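Local coordinates for 3',5'-cyclic-nucleotide phosphodiesterase 1 (Saccharomyces cerevisiae, PDB 4OJV), which belongs to the class-II cyclic-nucleotide phosphodiesterases, metal-dependent proteins of the metallo-beta-lactamase-like superfamily, and carries a pair of zinc ions, at residues P269-S281 / G316-K328. Sequence-based numbering, arbitrary orientation.
Sequences PLVHLKGILVECS and GLSGLNVIVTHVK. With ZN (zinc ion), chain E; SO4 (sulfate ion), chain B.
A chi1 of -158° swings the His-326 ring away from its own backbone nitrogen, and with OG of Ser-281 lying beside the serine N (chi1 -69°), the imidazole and the hydroxyl meet just past the C-terminal ends of two parallel neighbouring strands. His-326 ND1 donates to Ser-281 OG at 3.0 Å, the oxygen tilted 18° from the ring plane. Ser-281 OG donates in turn to Glu-279 OE2 (2.7 Å), coming from above the carboxylate plane; Ser-281 N reaches OE2 from the same face. Glu-279 is held in turn by His-294 and the backbone of Leu-295. Upstream, the parallel ladder of strands 273-279 and 321-325 runs from Ile-276 N to Asn-321 O as far as Cys-280 N to Thr-325 O, and Lys-328 N bonds Ser-281 O beyond the strands. Ile-276 CG2 lies 3.7 Å from Val-322 CG2, the two side chains side by side, while Leu-277 packs along Ile-323 on the other face. From the other nitrogen of the ring, His-326 NE2 binds zinc at 2.1 Å, a site completed by Asp-132, His-133, Asp-244, a sulfate oxygen and a water. The chain of hydrogen bonds from Glu-279 through Ser-281 to His-326 would hold the ring's rotation from the second shell, consistent with NE2 facing the metal.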
ATOM      1  N   PRO A 269      26.138 -23.786 -11.900  1.00 17.02           N
ATOM      2  CA  PRO A 269      27.448 -23.169 -12.108  1.00 17.23           C
ATOM      3  C   PRO A 269      27.354 -21.644 -12.076  1.00 16.69           C
ATOM      4  O   PRO A 269      26.366 -21.081 -12.540  1.00 16.48           O
ATOM      5  CB  PRO A 269      27.853 -23.669 -13.501  1.00 18.25           C
ATOM      6  CG  PRO A 269      27.103 -24.947 -13.668  1.00 18.34           C
ATOM      7  CD  PRO A 269      25.777 -24.706 -12.992  1.00 17.70           C
ATOM      8  N   LEU A 270      28.372 -20.980 -11.531  1.00 15.80           N
ATOM      9  CA  LEU A 270      28.330 -19.533 -11.368  1.00 15.71           C
ATOM     10  C   LEU A 270      27.992 -18.799 -12.666  1.00 16.28           C
ATOM     11  O   LEU A 270      27.239 -17.827 -12.650  1.00 17.20           O
ATOM     12  CB  LEU A 270      29.643 -19.010 -10.771  1.00 17.23           C
ATOM     13  CG  LEU A 270      29.667 -17.503 -10.479  1.00 17.38           C
ATOM     14  CD1 LEU A 270      28.595 -17.120  -9.469  1.00 19.13           C
ATOM     15  CD2 LEU A 270      31.034 -17.036  -9.999  1.00 20.01           C
ATOM     16  N   VAL A 271      28.537 -19.273 -13.787  1.00 17.12           N
ATOM     17  CA  VAL A 271      28.274 -18.655 -15.082  1.00 17.37           C
ATOM     18  C   VAL A 271      26.776 -18.663 -15.444  1.00 16.52           C
ATOM     19  O   VAL A 271      26.318 -17.786 -16.180  1.00 17.48           O
ATOM     20  CB  VAL A 271      29.157 -19.270 -16.200  1.00 18.52           C
ATOM     21  CG1 VAL A 271      28.780 -20.719 -16.483  1.00 19.14           C
ATOM     22  CG2 VAL A 271      29.109 -18.428 -17.466  1.00 22.65           C
ATOM     23  N   HIS A 272      26.036 -19.636 -14.911  1.00 14.98           N
ATOM     24  CA  HIS A 272      24.579 -19.711 -15.103  1.00 14.96           C
ATOM     25  C   HIS A 272      23.774 -18.932 -14.092  1.00 14.87           C
ATOM     26  O   HIS A 272      22.564 -18.789 -14.253  1.00 15.65           O
ATOM     27  CB  HIS A 272      24.093 -21.156 -15.143  1.00 16.11           C
ATOM     28  CG  HIS A 272      24.478 -21.891 -16.406  1.00 15.83           C
ATOM     29  ND1 HIS A 272      23.986 -21.560 -17.617  1.00 16.45           N
ATOM     30  CD2 HIS A 272      25.341 -22.967 -16.610  1.00 18.16           C
ATOM     31  CE1 HIS A 272      24.509 -22.384 -18.548  1.00 17.66           C
ATOM     32  NE2 HIS A 272      25.330 -23.245 -17.928  1.00 20.25           N
ATOM     33  N   LEU A 273      24.418 -18.427 -13.038  1.00 13.79           N
ATOM     34  CA  LEU A 273      23.711 -17.642 -12.030  1.00 13.31           C
ATOM     35  C   LEU A 273      23.724 -16.181 -12.458  1.00 13.43           C
ATOM     36  O   LEU A 273      24.739 -15.491 -12.309  1.00 14.93           O
ATOM     37  CB  LEU A 273      24.340 -17.841 -10.648  1.00 14.31           C
ATOM     38  CG  LEU A 273      23.627 -17.135  -9.486  1.00 14.79           C
ATOM     39  CD1 LEU A 273      22.150 -17.502  -9.400  1.00 15.90           C
ATOM     40  CD2 LEU A 273      24.339 -17.416  -8.175  1.00 15.76           C
ATOM     41  N   LYS A 274      22.609 -15.716 -13.015  1.00 13.41           N
ATOM     42  CA  LYS A 274      22.571 -14.419 -13.683  1.00 13.99           C
ATOM     43  C   LYS A 274      22.267 -13.258 -12.747  1.00 13.65           C
ATOM     44  O   LYS A 274      22.444 -12.100 -13.111  1.00 14.58           O
ATOM     45  CB  LYS A 274      21.575 -14.430 -14.851  1.00 14.25           C
ATOM     46  CG  LYS A 274      21.719 -15.618 -15.811  1.00 15.51           C
ATOM     47  CD  LYS A 274      23.143 -15.846 -16.320  1.00 16.53           C
ATOM     48  CE  LYS A 274      23.574 -14.821 -17.351  1.00 17.27           C
ATOM     49  NZ  LYS A 274      22.643 -14.811 -18.514  1.00 17.86           N
ATOM     50  N   GLY A 275      21.826 -13.567 -11.535  1.00 12.87           N
ATOM     51  CA  GLY A 275      21.525 -12.524 -10.575  1.00 13.05           C
ATOM     52  C   GLY A 275      20.945 -13.100  -9.314  1.00 11.31           C
ATOM     53  O   GLY A 275      20.261 -14.136  -9.336  1.00 11.80           O
ATOM     54  N   ILE A 276      21.221 -12.419  -8.208  1.00 11.43           N
ATOM     55  CA  ILE A 276      20.531 -12.668  -6.949  1.00 11.50           C
ATOM     56  C   ILE A 276      19.924 -11.364  -6.462  1.00 10.74           C
ATOM     57  O   ILE A 276      20.637 -10.366  -6.324  1.00 11.16           O
ATOM     58  CB  ILE A 276      21.438 -13.312  -5.874  1.00 12.60           C
ATOM     59  CG1 ILE A 276      20.669 -13.486  -4.557  1.00 13.85           C
ATOM     60  CG2 ILE A 276      22.736 -12.546  -5.700  1.00 16.30           C
ATOM     61  CD1 ILE A 276      21.241 -14.503  -3.596  1.00 18.28           C
ATOM     62  N   LEU A 277      18.608 -11.383  -6.239  1.00 10.49           N
ATOM     63  CA  LEU A 277      17.875 -10.260  -5.659  1.00  9.73           C
ATOM     64  C   LEU A 277      17.685 -10.544  -4.183  1.00  9.32           C
ATOM     65  O   LEU A 277      16.904 -11.409  -3.817  1.00 10.00           O
ATOM     66  CB  LEU A 277      16.523 -10.054  -6.353  1.00 10.72           C
ATOM     67  CG  LEU A 277      16.495  -9.214  -7.633  1.00 11.72           C
ATOM     68  CD1 LEU A 277      17.317  -9.843  -8.750  1.00 13.16           C
ATOM     69  CD2 LEU A 277      15.057  -8.986  -8.087  1.00 13.85           C
ATOM     70  N   VAL A 278      18.427  -9.833  -3.343  1.00  9.25           N
ATOM     71  CA  VAL A 278      18.487 -10.164  -1.929  1.00  9.47           C
ATOM     72  C   VAL A 278      18.516  -8.881  -1.109  1.00 10.37           C
ATOM     73  O   VAL A 278      19.109  -7.879  -1.523  1.00 10.36           O
ATOM     74  CB  VAL A 278      19.706 -11.074  -1.609  1.00 10.59           C
ATOM     75  CG1 VAL A 278      21.016 -10.403  -1.984  1.00 12.11           C
ATOM     76  CG2 VAL A 278      19.711 -11.503  -0.147  1.00 12.25           C
ATOM     77  N   GLU A 279      17.910  -8.917   0.068  1.00 10.50           N
ATOM     78  CA  GLU A 279      17.822  -7.712   0.868  1.00 11.02           C
ATOM     79  C   GLU A 279      19.140  -7.265   1.486  1.00 11.55           C
ATOM     80  O   GLU A 279      20.030  -8.079   1.782  1.00 11.75           O
ATOM     81  CB  GLU A 279      16.796  -7.866   1.988  1.00 10.66           C
ATOM     82  CG  GLU A 279      17.175  -8.835   3.104  1.00 11.14           C
ATOM     83  CD  GLU A 279      16.618  -8.370   4.437  1.00 10.69           C
ATOM     84  OE1 GLU A 279      15.608  -8.943   4.890  1.00 11.16           O
ATOM     85  OE2 GLU A 279      17.187  -7.413   5.011  1.00 11.05           O
ATOM     86  N   CYS A 280      19.220  -5.960   1.722  1.00 12.20           N
ATOM     87  CA  CYS A 280      20.075  -5.437   2.772  1.00 11.71           C
ATOM     88  C   CYS A 280      19.291  -4.290   3.386  1.00 11.76           C
ATOM     89  O   CYS A 280      19.413  -3.139   2.966  1.00 13.06           O
ATOM     90  CB  CYS A 280      21.438  -4.999   2.237  1.00 12.19           C
ATOM     91  SG  CYS A 280      22.631  -4.728   3.562  1.00 13.15           S
ATOM     92  N   SER A 281      18.447  -4.609   4.363  1.00 11.09           N
ATOM     93  CA  SER A 281      17.497  -3.629   4.862  1.00 11.55           C
ATOM     94  C   SER A 281      18.159  -2.432   5.520  1.00 11.57           C
ATOM     95  O   SER A 281      17.632  -1.320   5.453  1.00 11.58           O
ATOM     96  CB  SER A 281      16.539  -4.265   5.867  1.00 11.83           C
ATOM     97  OG  SER A 281      15.648  -5.177   5.259  1.00 11.58           O
ATOM     98  N   GLY A 316      36.781 -15.974  -7.239  1.00 15.30           N
ATOM     99  CA  GLY A 316      35.743 -15.500  -6.321  1.00 16.19           C
ATOM    100  C   GLY A 316      34.375 -15.565  -6.969  1.00 17.45           C
ATOM    101  O   GLY A 316      34.042 -16.536  -7.638  1.00 18.50           O
ATOM    102  N   LEU A 317      33.589 -14.514  -6.768  1.00 15.63           N
ATOM    103  CA  LEU A 317      32.255 -14.412  -7.361  1.00 15.01           C
ATOM    104  C   LEU A 317      32.269 -13.504  -8.592  1.00 15.73           C
ATOM    105  O   LEU A 317      31.288 -12.814  -8.893  1.00 16.49           O
ATOM    106  CB  LEU A 317      31.255 -13.924  -6.314  1.00 15.21           C
ATOM    107  CG  LEU A 317      31.058 -14.857  -5.119  1.00 14.55           C
ATOM    108  CD1 LEU A 317      30.133 -14.210  -4.095  1.00 16.66           C
ATOM    109  CD2 LEU A 317      30.521 -16.213  -5.539  1.00 16.35           C
ATOM    110  N   SER A 318      33.389 -13.506  -9.315  1.00 16.67           N
ATOM    111  CA  SER A 318      33.538 -12.629 -10.472  1.00 16.96           C
ATOM    112  C   SER A 318      32.399 -12.816 -11.460  1.00 16.80           C
ATOM    113  O   SER A 318      32.072 -13.936 -11.835  1.00 17.91           O
ATOM    114  CB  SER A 318      34.883 -12.865 -11.165  1.00 19.13           C
ATOM    115  OG  SER A 318      35.942 -12.378 -10.361  1.00 19.93           O
ATOM    116  N   GLY A 319      31.787 -11.703 -11.852  1.00 17.10           N
ATOM    117  CA  GLY A 319      30.683 -11.716 -12.809  1.00 16.50           C
ATOM    118  C   GLY A 319      29.290 -11.797 -12.195  1.00 15.48           C
ATOM    119  O   GLY A 319      28.298 -11.571 -12.887  1.00 16.83           O
ATOM    120  N   LEU A 320      29.204 -12.125 -10.910  1.00 14.43           N
ATOM    121  CA  LEU A 320      27.895 -12.243 -10.257  1.00 13.74           C
ATOM    122  C   LEU A 320      27.241 -10.879 -10.040  1.00 13.75           C
ATOM    123  O   LEU A 320      27.859  -9.976  -9.477  1.00 14.23           O
ATOM    124  CB  LEU A 320      28.012 -12.974  -8.917  1.00 14.41           C
ATOM    125  CG  LEU A 320      26.713 -13.171  -8.128  1.00 14.16           C
ATOM    126  CD1 LEU A 320      25.710 -14.012  -8.900  1.00 15.30           C
ATOM    127  CD2 LEU A 320      27.010 -13.772  -6.767  1.00 16.16           C
ATOM    128  N   ASN A 321      25.984 -10.753 -10.472  1.00 12.53           N
ATOM    129  CA  ASN A 321      25.175  -9.580 -10.163  1.00 12.55           C
ATOM    130  C   ASN A 321      24.371  -9.781  -8.890  1.00 11.86           C
ATOM    131  O   ASN A 321      23.539 -10.695  -8.801  1.00 13.06           O
ATOM    132  CB  ASN A 321      24.260  -9.242 -11.334  1.00 14.01           C
ATOM    133  CG  ASN A 321      24.975  -8.448 -12.392  1.00 17.98           C
ATOM    134  OD1 ASN A 321      25.216  -7.254 -12.229  1.00 17.79           O
ATOM    135  ND2 ASN A 321      25.349  -9.113 -13.466  1.00 24.23           N
ATOM    136  N   VAL A 322      24.654  -8.946  -7.897  1.00 11.89           N
ATOM    137  CA  VAL A 322      23.878  -8.891  -6.667  1.00 12.26           C
ATOM    138  C   VAL A 322      23.036  -7.626  -6.704  1.00 11.39           C
ATOM    139  O   VAL A 322      23.570  -6.515  -6.792  1.00 12.46           O
ATOM    140  CB  VAL A 322      24.789  -8.928  -5.422  1.00 13.46           C
ATOM    141  CG1 VAL A 322      23.984  -8.745  -4.142  1.00 14.31           C
ATOM    142  CG2 VAL A 322      25.587 -10.226  -5.396  1.00 16.05           C
ATOM    143  N   ILE A 323      21.722  -7.824  -6.673  1.00 11.19           N
ATOM    144  CA  ILE A 323      20.752  -6.736  -6.746  1.00 11.23           C
ATOM    145  C   ILE A 323      20.133  -6.616  -5.359  1.00 10.24           C
ATOM    146  O   ILE A 323      19.434  -7.517  -4.910  1.00 10.56           O
ATOM    147  CB  ILE A 323      19.664  -7.034  -7.807  1.00 11.53           C
ATOM    148  CG1 ILE A 323      20.284  -7.416  -9.166  1.00 12.99           C
ATOM    149  CG2 ILE A 323      18.679  -5.878  -7.921  1.00 12.91           C
ATOM    150  CD1 ILE A 323      21.168  -6.357  -9.788  1.00 14.26           C
ATOM    151  N   VAL A 324      20.427  -5.512  -4.680  1.00 10.39           N
ATOM    152  CA  VAL A 324      20.062  -5.318  -3.278  1.00 10.58           C
ATOM    153  C   VAL A 324      18.662  -4.735  -3.192  1.00 10.06           C
ATOM    154  O   VAL A 324      18.365  -3.713  -3.811  1.00 10.87           O
ATOM    155  CB  VAL A 324      21.074  -4.376  -2.604  1.00 11.56           C
ATOM    156  CG1 VAL A 324      20.705  -4.094  -1.158  1.00 12.51           C
ATOM    157  CG2 VAL A 324      22.473  -4.970  -2.678  1.00 12.84           C
ATOM    158  N   THR A 325      17.808  -5.394  -2.418  1.00 10.18           N
ATOM    159  CA  THR A 325      16.402  -5.037  -2.312  1.00 10.41           C
ATOM    160  C   THR A 325      16.039  -4.646  -0.883  1.00 10.49           C
ATOM    161  O   THR A 325      16.833  -4.802   0.045  1.00 10.88           O
ATOM    162  CB  THR A 325      15.535  -6.241  -2.719  1.00 10.60           C
ATOM    163  OG1 THR A 325      15.763  -7.296  -1.775  1.00 11.44           O
ATOM    164  CG2 THR A 325      15.896  -6.714  -4.131  1.00 11.55           C
ATOM    165  N   HIS A 326      14.818  -4.140  -0.713  1.00 10.53           N
ATOM    166  CA  HIS A 326      14.196  -4.017   0.610  1.00 11.26           C
ATOM    167  C   HIS A 326      14.958  -3.107   1.538  1.00 11.05           C
ATOM    168  O   HIS A 326      14.976  -3.304   2.745  1.00 12.33           O
ATOM    169  CB  HIS A 326      14.023  -5.417   1.227  1.00 11.75           C
ATOM    170  CG  HIS A 326      12.960  -5.510   2.291  1.00 10.87           C
ATOM    171  ND1 HIS A 326      13.205  -5.239   3.593  1.00 11.96           N
ATOM    172  CD2 HIS A 326      11.640  -5.931   2.221  1.00 11.22           C
ATOM    173  CE1 HIS A 326      12.087  -5.436   4.306  1.00 11.17           C
ATOM    174  NE2 HIS A 326      11.132  -5.870   3.476  1.00 11.28           N
ATOM    175  N   VAL A 327      15.595  -2.078   0.992  1.00 10.98           N
ATOM    176  CA  VAL A 327      16.275  -1.110   1.847  1.00 11.05           C
ATOM    177  C   VAL A 327      15.219  -0.264   2.562  1.00 10.78           C
ATOM    178  O   VAL A 327      14.274   0.232   1.945  1.00 10.87           O
ATOM    179  CB  VAL A 327      17.268  -0.229   1.061  1.00 11.07           C
ATOM    180  CG1 VAL A 327      17.889   0.831   1.964  1.00 12.12           C
ATOM    181  CG2 VAL A 327      18.357  -1.095   0.438  1.00 12.32           C
ATOM    182  N   LYS A 328      15.388  -0.116   3.870  1.00 10.07           N
ATOM    183  CA  LYS A 328      14.445   0.653   4.673  1.00 10.90           C
ATOM    184  C   LYS A 328      14.780   2.137   4.670  1.00 10.49           C
ATOM    185  O   LYS A 328      15.951   2.528   4.557  1.00 11.77           O
ATOM    186  CB  LYS A 328      14.449   0.122   6.104  1.00 11.91           C
ATOM    187  CG  LYS A 328      13.793  -1.246   6.217  1.00 12.34           C
ATOM    188  CD  LYS A 328      13.772  -1.775   7.646  1.00 14.15           C
ATOM    189  CE  LYS A 328      13.053  -3.115   7.772  1.00 14.79           C
ATOM    190  NZ  LYS A 328      11.593  -3.085   7.458  1.00 15.35           N
TER
HETATM  191 ZN    ZN E 404       9.520  -7.023   4.191  1.00 12.85          ZN
HETATM  192  S   SO4 B 401       9.777  -6.272   7.548  1.00 17.23           S
HETATM  193  O1  SO4 B 401       8.356  -5.859   7.712  1.00 17.96           O
HETATM  194  O2  SO4 B 401      10.622  -5.482   8.492  1.00 17.99           O
HETATM  195  O3  SO4 B 401       9.930  -7.741   7.800  1.00 16.87           O
HETATM  196  O4  SO4 B 401      10.159  -5.929   6.154  1.00 19.18           O
HETATM  197  O   HOH W   1      25.467 -12.731 -12.487  1.00 17.42           O
HETATM  198  O   HOH W   2      24.278 -11.404 -14.951  1.00 23.43           O
HETATM  199  O   HOH W   3      14.768  -9.657  -2.770  1.00 11.58           O
HETATM  200  O   HOH W   4      18.093   1.389   5.902  1.00 14.47           O
HETATM  201  O   HOH W   5       8.351  -7.842   5.614  1.00 13.33           O